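Local coordinates for beta-N-acetylhexosaminidase (Streptomyces plicatus, PDB 5FD0), which probably hydrolyses terminal non-reducing N-acetylhexosamine residues of glycoconjugates and oligosaccharides, as a glycoside hydrolase of family 20, at residues Met163-Arg168 and Pro446-Thr451; Lys177-Arg182 and Asp456-Met461; Lys345-Trp350 and Glu360-Gln365. One frame throughout, in Å; residues are numbered along the deposited sequence.

Interaction 1: residues Met163-Arg168 and Pro446-Thr451; sequences MLDVSR and PLWTET. With NAG (2-acetamido-2-deoxy-beta-D-glucopyranose), chain B.
Met163 sets its methyl group squarely over the indole of Trp448: CE stands 3.3 Å from the centroid of the six-membered ring, 3° off the ring normal, and SD follows over the same face as a Met-aromatic contact. The bend at chi3 (79°) turns the end of the methionine over the ring. The sugar NAG takes the opposite face. Behind this pair the strands holding Met163 and Pro446 run parallel as neighbours in the catalytic barrel, joined by Leu447 N to Met163 O and by Asp165 N to Leu447 O.

At the C-terminal end of these strands Arg168 is the other main contributor. Its NH1 meets Asp165 OD2 at 3.0 Å in the guanidinium plane, and the N-H points almost straight at the oxygen (168°). Thr449 N reaches the same OD2 from the other side of the carboxylate, while OD1 closes an Asx turn with Ser167 N. Thr449 OG1 donates to Asp165 O at 2.7 Å. Arg168 NH1 also holds NAG O4 at 2.7 Å. Arg168 NH2 holds NAG O3 at 2.9 Å. Glu450 OE2 lies over the guanidinium face, 3.5 Å from Arg168 NH1, pairing by charge alone. Glu450 OE2 also accepts from NAG O4 at 2.6 Å.

Asp165 thus acts as second shell, helping, with Asp197 and Gln199, to fix the arginine that binds O3 and O4 of the sugar and shares O4 with Glu450.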
# COMPACT_ATOMS: atom_id res chain seq x y z
N MET A 163 0.09 0.14 -3.86
CA MET A 163 -0.80 0.62 -4.90
C MET A 163 -1.67 -0.51 -5.41
O MET A 163 -1.18 -1.63 -5.61
CB MET A 163 -0.05 1.22 -6.10
CG MET A 163 -0.92 1.97 -7.08
SD MET A 163 -0.22 2.14 -8.76
CE MET A 163 -0.55 0.52 -9.45
N LEU A 164 -2.94 -0.21 -5.66
CA LEU A 164 -3.80 -1.12 -6.42
C LEU A 164 -4.32 -0.44 -7.68
O LEU A 164 -4.88 0.66 -7.63
CB LEU A 164 -4.97 -1.63 -5.59
CG LEU A 164 -5.86 -2.65 -6.31
CD1 LEU A 164 -5.12 -3.92 -6.65
CD2 LEU A 164 -7.08 -2.95 -5.45
N ASP A 165 -4.10 -1.10 -8.82
CA ASP A 165 -4.62 -0.68 -10.11
C ASP A 165 -6.06 -1.17 -10.22
O ASP A 165 -6.29 -2.38 -10.33
CB ASP A 165 -3.72 -1.23 -11.21
CG ASP A 165 -4.25 -1.00 -12.63
OD1 ASP A 165 -5.30 -0.33 -12.85
OD2 ASP A 165 -3.55 -1.51 -13.55
N VAL A 166 -7.02 -0.26 -10.16
CA VAL A 166 -8.43 -0.62 -10.38
C VAL A 166 -8.91 -0.16 -11.75
O VAL A 166 -10.11 -0.24 -12.04
CB VAL A 166 -9.33 -0.09 -9.25
CG1 VAL A 166 -8.93 -0.68 -7.91
CG2 VAL A 166 -9.34 1.43 -9.22
N SER A 167 -8.00 0.31 -12.60
CA SER A 167 -8.33 0.73 -13.96
C SER A 167 -8.27 -0.43 -14.94
O SER A 167 -9.16 -0.57 -15.79
CB SER A 167 -7.36 1.83 -14.42
OG SER A 167 -7.50 3.01 -13.63
N ARG A 168 -7.25 -1.28 -14.84
CA ARG A 168 -7.09 -2.33 -15.84
C ARG A 168 -8.15 -3.41 -15.65
O ARG A 168 -8.82 -3.80 -16.60
CB ARG A 168 -5.68 -2.89 -15.80
CG ARG A 168 -4.72 -2.09 -16.65
CD ARG A 168 -4.76 -0.58 -16.41
NE ARG A 168 -3.79 0.08 -17.28
CZ ARG A 168 -2.49 0.22 -16.99
NH1 ARG A 168 -2.01 -0.22 -15.83
NH2 ARG A 168 -1.66 0.79 -17.87
N PRO A 446 3.65 -1.54 -5.97
CA PRO A 446 2.46 -1.41 -6.82
C PRO A 446 2.01 -2.74 -7.37
O PRO A 446 2.82 -3.58 -7.74
CB PRO A 446 2.93 -0.49 -7.95
CG PRO A 446 4.23 0.12 -7.48
CD PRO A 446 4.83 -0.94 -6.61
N LEU A 447 0.68 -2.91 -7.45
CA LEU A 447 0.06 -4.11 -8.04
C LEU A 447 -0.76 -3.67 -9.24
O LEU A 447 -1.89 -3.19 -9.10
CB LEU A 447 -0.80 -4.88 -7.02
CG LEU A 447 -1.41 -6.20 -7.49
CD1 LEU A 447 -0.40 -7.17 -8.12
CD2 LEU A 447 -2.11 -6.90 -6.34
N TRP A 448 -0.20 -3.82 -10.44
CA TRP A 448 -0.91 -3.55 -11.68
C TRP A 448 -1.79 -4.74 -12.06
O TRP A 448 -1.50 -5.89 -11.72
CB TRP A 448 0.09 -3.23 -12.81
CG TRP A 448 0.99 -2.08 -12.47
CD1 TRP A 448 2.24 -2.15 -11.98
CD2 TRP A 448 0.66 -0.70 -12.56
NE1 TRP A 448 2.74 -0.88 -11.76
CE2 TRP A 448 1.77 0.03 -12.11
CE3 TRP A 448 -0.46 -0.00 -12.98
CZ2 TRP A 448 1.80 1.42 -12.09
CZ3 TRP A 448 -0.43 1.39 -12.96
CH2 TRP A 448 0.69 2.08 -12.52
N THR A 449 -2.89 -4.47 -12.78
CA THR A 449 -3.90 -5.52 -12.92
C THR A 449 -4.25 -5.87 -14.37
O THR A 449 -5.31 -6.45 -14.61
CB THR A 449 -5.15 -5.15 -12.12
OG1 THR A 449 -5.64 -3.87 -12.52
CG2 THR A 449 -4.81 -5.17 -10.64
N GLU A 450 -3.36 -5.62 -15.33
CA GLU A 450 -3.58 -6.12 -16.69
C GLU A 450 -3.96 -7.60 -16.71
O GLU A 450 -4.79 -8.02 -17.52
CB GLU A 450 -2.34 -5.94 -17.57
CG GLU A 450 -2.13 -4.55 -18.07
CD GLU A 450 -1.22 -3.73 -17.16
OE1 GLU A 450 -1.15 -4.04 -15.95
OE2 GLU A 450 -0.58 -2.79 -17.66
N THR A 451 -3.34 -8.41 -15.85
CA THR A 451 -3.49 -9.85 -15.90
C THR A 451 -4.32 -10.42 -14.76
O THR A 451 -4.47 -11.64 -14.68
CB THR A 451 -2.12 -10.55 -15.91
OG1 THR A 451 -1.51 -10.47 -14.62
CG2 THR A 451 -1.19 -9.96 -16.97
C1 NAG B . 4.43 0.15 -16.72
C2 NAG B . 3.23 1.12 -16.70
C3 NAG B . 1.97 0.58 -16.09
C4 NAG B . 1.71 -0.84 -16.42
C5 NAG B . 2.93 -1.57 -15.88
C6 NAG B . 2.84 -3.06 -15.87
C7 NAG B . 4.08 2.38 -14.76
C8 NAG B . 4.38 3.73 -14.15
N2 NAG B . 3.59 2.36 -16.02
O1 NAG B . 5.13 0.34 -17.88
O3 NAG B . 0.84 1.36 -16.58
O4 NAG B . 0.51 -1.27 -15.79
O5 NAG B . 4.06 -1.23 -16.73
O6 NAG B . 3.94 -3.61 -15.19
O7 NAG B . 4.30 1.39 -14.15

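Interaction 2: residues Lys177-Arg182 and Asp456-Met461; sequences KRYIDR and DQLDYM
Two neighbouring helices on the outside of the catalytic (beta/alpha)8 barrel meet here: helix 173-184, which follows strand 159-165, and helix 455-462, which follows strand 440-447. Their short segments run nearly parallel, 23° apart, with axes 11.2 Å from each other, so long side chains have to bridge the gap.

Asp459 is where the bridges converge. Arg182 grips it side-on, with NE to OD1 and NH2 to OD2, both 2.8 Å and both nearly straight; the bend at chi2 (-59°) brings this edge of the guanidinium round to the carboxylate. Arg178 comes in extended, its CG anti to the backbone N (chi1 163°), and its NH2 reaches Asp459 OD2 at 2.8 Å from the opposite face of the carboxylate to the NH2 of Arg182. The same Arg178 nitrogen, NH2, also bonds Asp456 OD1 at 2.9 Å. One water joins Arg178 NE to Asp459 OD1, and a second joins Arg178 NH1 to Asp456 OD1.

On the barrel side of these charges the contact turns apolar and looser: Leu458 CD1 approaches the Tyr179 ring obliquely, 4.5 Å from Tyr179 CD1, and both residues also pack on Leu447.

An asparagine in place of Asp459 would probably leave Arg178 and Arg182 without the negative charge they share, and set an amide N-H against one of the nitrogens that the carboxylate now accepts from.

With two arginines on one helix and two aspartates on the other, charge is paired within the network, and the carboxylate of Asp459, gripped by two arginines, is likely to stay ionised.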
# COMPACT_ATOMS: atom_id res chain seq x y z
N LYS A 177 -11.56 -3.25 0.14
CA LYS A 177 -11.45 -3.41 1.58
C LYS A 177 -10.65 -4.66 1.91
O LYS A 177 -9.81 -4.67 2.82
CB LYS A 177 -12.83 -3.48 2.22
CG LYS A 177 -13.59 -2.17 2.20
CD LYS A 177 -14.99 -2.34 2.83
CE LYS A 177 -15.62 -0.98 3.10
NZ LYS A 177 -16.98 -1.13 3.61
N ARG A 178 -10.87 -5.72 1.15
CA ARG A 178 -10.11 -6.94 1.37
C ARG A 178 -8.62 -6.69 1.15
O ARG A 178 -7.78 -7.12 1.95
CB ARG A 178 -10.64 -8.04 0.46
CG ARG A 178 -9.70 -9.23 0.29
CD ARG A 178 -10.38 -10.40 -0.39
NE ARG A 178 -9.42 -11.34 -0.97
CZ ARG A 178 -9.74 -12.55 -1.42
NH1 ARG A 178 -10.99 -12.99 -1.37
NH2 ARG A 178 -8.79 -13.35 -1.92
N TYR A 179 -8.26 -5.99 0.06
CA TYR A 179 -6.85 -5.69 -0.18
C TYR A 179 -6.28 -4.80 0.92
O TYR A 179 -5.14 -4.98 1.34
CB TYR A 179 -6.65 -5.05 -1.55
CG TYR A 179 -5.19 -5.18 -2.00
CD1 TYR A 179 -4.65 -6.43 -2.29
CD2 TYR A 179 -4.36 -4.07 -2.10
CE1 TYR A 179 -3.33 -6.58 -2.66
CE2 TYR A 179 -3.01 -4.22 -2.47
CZ TYR A 179 -2.52 -5.48 -2.75
OH TYR A 179 -1.21 -5.66 -3.13
N ILE A 180 -7.05 -3.80 1.37
CA ILE A 180 -6.65 -2.99 2.51
C ILE A 180 -6.28 -3.87 3.71
O ILE A 180 -5.29 -3.62 4.41
CB ILE A 180 -7.78 -2.02 2.85
CG1 ILE A 180 -7.73 -0.84 1.88
CG2 ILE A 180 -7.71 -1.55 4.32
CD1 ILE A 180 -8.97 0.01 1.86
N ASP A 181 -7.11 -4.86 4.02
CA ASP A 181 -6.81 -5.70 5.18
C ASP A 181 -5.56 -6.55 4.95
O ASP A 181 -4.84 -6.84 5.90
CB ASP A 181 -8.02 -6.58 5.51
CG ASP A 181 -9.22 -5.75 6.02
OD1 ASP A 181 -9.01 -4.75 6.73
OD2 ASP A 181 -10.36 -6.10 5.72
N ARG A 182 -5.29 -6.95 3.71
CA ARG A 182 -4.03 -7.62 3.39
C ARG A 182 -2.85 -6.73 3.74
O ARG A 182 -1.89 -7.17 4.38
CB ARG A 182 -3.95 -8.01 1.91
CG ARG A 182 -5.00 -8.99 1.39
CD ARG A 182 -4.99 -10.29 2.11
NE ARG A 182 -5.74 -11.29 1.34
CZ ARG A 182 -6.75 -12.00 1.79
NH1 ARG A 182 -7.20 -11.83 3.03
NH2 ARG A 182 -7.31 -12.89 1.00
N ASP A 456 -8.33 -13.48 -5.54
CA ASP A 456 -7.37 -14.56 -5.30
C ASP A 456 -6.12 -14.37 -6.15
O ASP A 456 -5.01 -14.68 -5.71
CB ASP A 456 -8.01 -15.91 -5.61
CG ASP A 456 -9.13 -16.26 -4.64
OD1 ASP A 456 -9.17 -15.68 -3.53
OD2 ASP A 456 -9.95 -17.12 -4.99
N GLN A 457 -6.29 -13.89 -7.37
CA GLN A 457 -5.14 -13.64 -8.23
C GLN A 457 -4.31 -12.48 -7.69
O GLN A 457 -3.08 -12.51 -7.77
CB GLN A 457 -5.61 -13.35 -9.65
CG GLN A 457 -6.32 -14.53 -10.30
CD GLN A 457 -6.81 -14.21 -11.68
OE1 GLN A 457 -7.16 -13.07 -11.98
NE2 GLN A 457 -6.86 -15.23 -12.54
N LEU A 458 -4.96 -11.46 -7.14
CA LEU A 458 -4.20 -10.40 -6.47
C LEU A 458 -3.35 -10.98 -5.33
O LEU A 458 -2.18 -10.61 -5.18
CB LEU A 458 -5.14 -9.33 -5.92
CG LEU A 458 -6.09 -8.58 -6.84
CD1 LEU A 458 -6.88 -7.58 -6.02
CD2 LEU A 458 -5.31 -7.87 -7.92
N ASP A 459 -3.91 -11.89 -4.53
CA ASP A 459 -3.15 -12.50 -3.43
C ASP A 459 -1.93 -13.24 -3.95
O ASP A 459 -0.83 -13.13 -3.39
CB ASP A 459 -4.05 -13.46 -2.63
CG ASP A 459 -5.03 -12.77 -1.72
OD1 ASP A 459 -4.81 -11.60 -1.33
OD2 ASP A 459 -6.05 -13.40 -1.42
N TYR A 460 -2.11 -14.04 -5.00
CA TYR A 460 -1.00 -14.87 -5.51
C TYR A 460 0.17 -14.03 -6.02
O TYR A 460 1.33 -14.45 -5.89
CB TYR A 460 -1.51 -15.81 -6.63
CG TYR A 460 -0.43 -16.70 -7.21
CD1 TYR A 460 -0.06 -17.90 -6.58
CD2 TYR A 460 0.25 -16.32 -8.35
CE1 TYR A 460 0.94 -18.71 -7.12
CE2 TYR A 460 1.24 -17.11 -8.88
CZ TYR A 460 1.58 -18.30 -8.26
OH TYR A 460 2.56 -19.07 -8.81
N MET A 461 -0.10 -12.87 -6.59
CA MET A 461 0.98 -12.01 -7.03
C MET A 461 1.48 -11.07 -5.93
O MET A 461 2.66 -10.69 -5.94
CB MET A 461 0.51 -11.20 -8.24
CG MET A 461 0.17 -12.06 -9.45
SD MET A 461 1.52 -13.20 -9.93
CE MET A 461 2.77 -12.03 -10.39
O HOH W 1 -7.07 -10.18 -2.39
O HOH W 2 -11.11 -16.04 -1.65

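Interaction 3: residues Lys345-Trp350 and Glu360-Gln365; sequences KTVVGW and EGALVQ. With NAG (2-acetamido-2-deoxy-beta-D-glucopyranose), chain B.
The indole of Trp350 is sandwiched between sugar and protein. Over the centre of one face, 3.7 Å above the plane, sits C8 of NAG, the methyl of its acetamido group; over the opposite face, nearer the rim, lies the side-chain amide of Gln365, with OE1 3.5 Å above the plane. Amide and ring are tilted by 30°, so they overlap without being parallel. The two side chains run side by side in the same direction: Gln365 is extended, with CG anti to the backbone N (chi1 -179°), and this carries its amide out beneath the benzo part of the indole. At the ring's polar end NE1 is hydrogen-bonded to Glu250, and the edge-to-face ring of Trp367 and the tilted ring of His315 also meet the indole. The amide is tied down in turn, OE1 to His315 and NE2 to Ser393.

Trp350 and Gln365 end a parallel ladder between strands 346-350 and 363-366 of the barrel. Leu363 N bonds Val347 O at 3.1 Å, Gly349 N bonds Leu363 O at 3.1 Å, and Gln365 N bonds Gly349 O at 2.8 Å. CA-H groups add to this, as where Val364 CA meets Gly349 O at 3.1 Å. Val348 and Leu363 point to the same side of the sheet as Trp350 and Gln365, and both touch Ile391 of the next strand. Just before the first bridge, Thr346 CG2 packs on Leu363 CD1 at 3.9 Å.

What the ring offers the sugar is a flat apolar wall for the acetamido methyl, backed by a glutamine whose own amide is bonded through both OE1 and NE2; this is consistent with a pocket that recognises the 2-acetamido group.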
# COMPACT_ATOMS: atom_id res chain seq x y z
N LYS A 345 -3.47 20.49 -1.94
CA LYS A 345 -2.79 19.20 -1.82
C LYS A 345 -1.34 19.27 -2.33
O LYS A 345 -0.93 20.22 -3.00
CB LYS A 345 -3.57 18.12 -2.59
CG LYS A 345 -5.04 17.99 -2.13
CD LYS A 345 -5.15 17.60 -0.64
CE LYS A 345 -6.59 17.41 -0.21
NZ LYS A 345 -6.68 17.21 1.25
N THR A 346 -0.60 18.22 -1.99
CA THR A 346 0.79 18.03 -2.38
C THR A 346 0.85 17.12 -3.60
O THR A 346 0.30 16.02 -3.57
CB THR A 346 1.59 17.43 -1.22
OG1 THR A 346 1.63 18.37 -0.13
CG2 THR A 346 3.01 17.10 -1.63
N VAL A 347 1.54 17.56 -4.64
CA VAL A 347 1.68 16.82 -5.90
C VAL A 347 2.54 15.59 -5.71
O VAL A 347 3.62 15.67 -5.10
CB VAL A 347 2.34 17.73 -6.96
CG1 VAL A 347 2.84 16.90 -8.17
CG2 VAL A 347 1.42 18.84 -7.40
N VAL A 348 2.14 14.47 -6.29
CA VAL A 348 2.98 13.30 -6.47
C VAL A 348 2.88 12.95 -7.95
O VAL A 348 1.81 13.08 -8.55
CB VAL A 348 2.55 12.10 -5.60
CG1 VAL A 348 3.53 10.95 -5.76
CG2 VAL A 348 2.42 12.51 -4.11
N GLY A 349 4.00 12.54 -8.54
CA GLY A 349 3.98 12.04 -9.91
C GLY A 349 4.99 10.93 -10.07
O GLY A 349 5.88 10.75 -9.23
N TRP A 350 4.84 10.16 -11.14
CA TRP A 350 5.90 9.23 -11.49
C TRP A 350 7.17 10.03 -11.85
O TRP A 350 7.12 11.24 -12.11
CB TRP A 350 5.45 8.32 -12.63
CG TRP A 350 4.19 7.48 -12.28
CD1 TRP A 350 2.92 7.71 -12.70
CD2 TRP A 350 4.13 6.32 -11.46
NE1 TRP A 350 2.07 6.77 -12.19
CE2 TRP A 350 2.78 5.89 -11.43
CE3 TRP A 350 5.09 5.56 -10.77
CZ2 TRP A 350 2.37 4.76 -10.73
CZ3 TRP A 350 4.69 4.43 -10.08
CH2 TRP A 350 3.33 4.04 -10.07
N GLU A 360 7.71 23.00 -5.70
CA GLU A 360 8.18 22.82 -4.34
C GLU A 360 7.21 21.94 -3.58
O GLU A 360 6.00 22.08 -3.71
CB GLU A 360 8.31 24.18 -3.65
CG GLU A 360 8.83 24.09 -2.21
CD GLU A 360 8.95 25.43 -1.52
OE1 GLU A 360 8.26 26.40 -1.94
OE2 GLU A 360 9.73 25.51 -0.54
N GLY A 361 7.76 21.04 -2.77
CA GLY A 361 6.97 20.10 -1.98
C GLY A 361 6.60 18.82 -2.71
O GLY A 361 6.13 17.87 -2.07
N ALA A 362 6.80 18.75 -4.02
CA ALA A 362 6.41 17.57 -4.77
C ALA A 362 7.21 16.34 -4.36
O ALA A 362 8.36 16.42 -3.90
CB ALA A 362 6.58 17.84 -6.27
N LEU A 363 6.59 15.18 -4.54
CA LEU A 363 7.31 13.91 -4.50
C LEU A 363 7.26 13.25 -5.87
O LEU A 363 6.29 13.41 -6.61
CB LEU A 363 6.70 12.95 -3.47
CG LEU A 363 6.74 13.32 -1.99
CD1 LEU A 363 5.79 14.38 -1.69
CD2 LEU A 363 6.37 12.12 -1.14
N VAL A 364 8.29 12.47 -6.20
CA VAL A 364 8.21 11.65 -7.39
C VAL A 364 8.46 10.20 -7.02
O VAL A 364 9.21 9.86 -6.10
CB VAL A 364 9.20 12.10 -8.50
CG1 VAL A 364 8.83 13.48 -8.97
CG2 VAL A 364 10.61 12.04 -7.99
N GLN A 365 7.80 9.34 -7.77
CA GLN A 365 7.81 7.91 -7.54
C GLN A 365 8.67 7.27 -8.63
O GLN A 365 8.30 7.25 -9.81
CB GLN A 365 6.38 7.36 -7.56
CG GLN A 365 6.32 5.88 -7.29
CD GLN A 365 4.91 5.37 -7.04
OE1 GLN A 365 3.92 6.13 -7.04
NE2 GLN A 365 4.81 4.08 -6.84
C1 NAG B . 4.43 0.15 -16.72
C2 NAG B . 3.23 1.12 -16.70
C3 NAG B . 1.97 0.58 -16.09
C4 NAG B . 1.71 -0.84 -16.42
C5 NAG B . 2.93 -1.57 -15.88
C6 NAG B . 2.84 -3.06 -15.87
C7 NAG B . 4.08 2.38 -14.76
C8 NAG B . 4.38 3.73 -14.15
N2 NAG B . 3.59 2.36 -16.02
O1 NAG B . 5.13 0.34 -17.88
O3 NAG B . 0.84 1.36 -16.58
O4 NAG B . 0.51 -1.27 -15.79
O5 NAG B . 4.06 -1.23 -16.73
O6 NAG B . 3.94 -3.61 -15.19
O7 NAG B . 4.30 1.39 -14.15

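In the fold
Interactions 1 and 3 lie on the same parallel barrel sheet, their centres 21 Å apart, and converge on NAG: 163-168 with 446-451 holds the O3 and O4 side, while 345-350 with 360-365 supplies the wall for the acetamido methyl. They meet where Trp448 CH2 comes 3.6 Å from Trp350 CZ2, joining two walls of the sugar pocket. Interaction 2 sits outside the barrel, its centre 11 Å from that of interaction 1, and packs against the back of the same strands, with Leu458 CD2 3.7 Å from Leu447 CD2. Interactions 2 and 3 do not touch; their nearest atoms are about 12 Å apart.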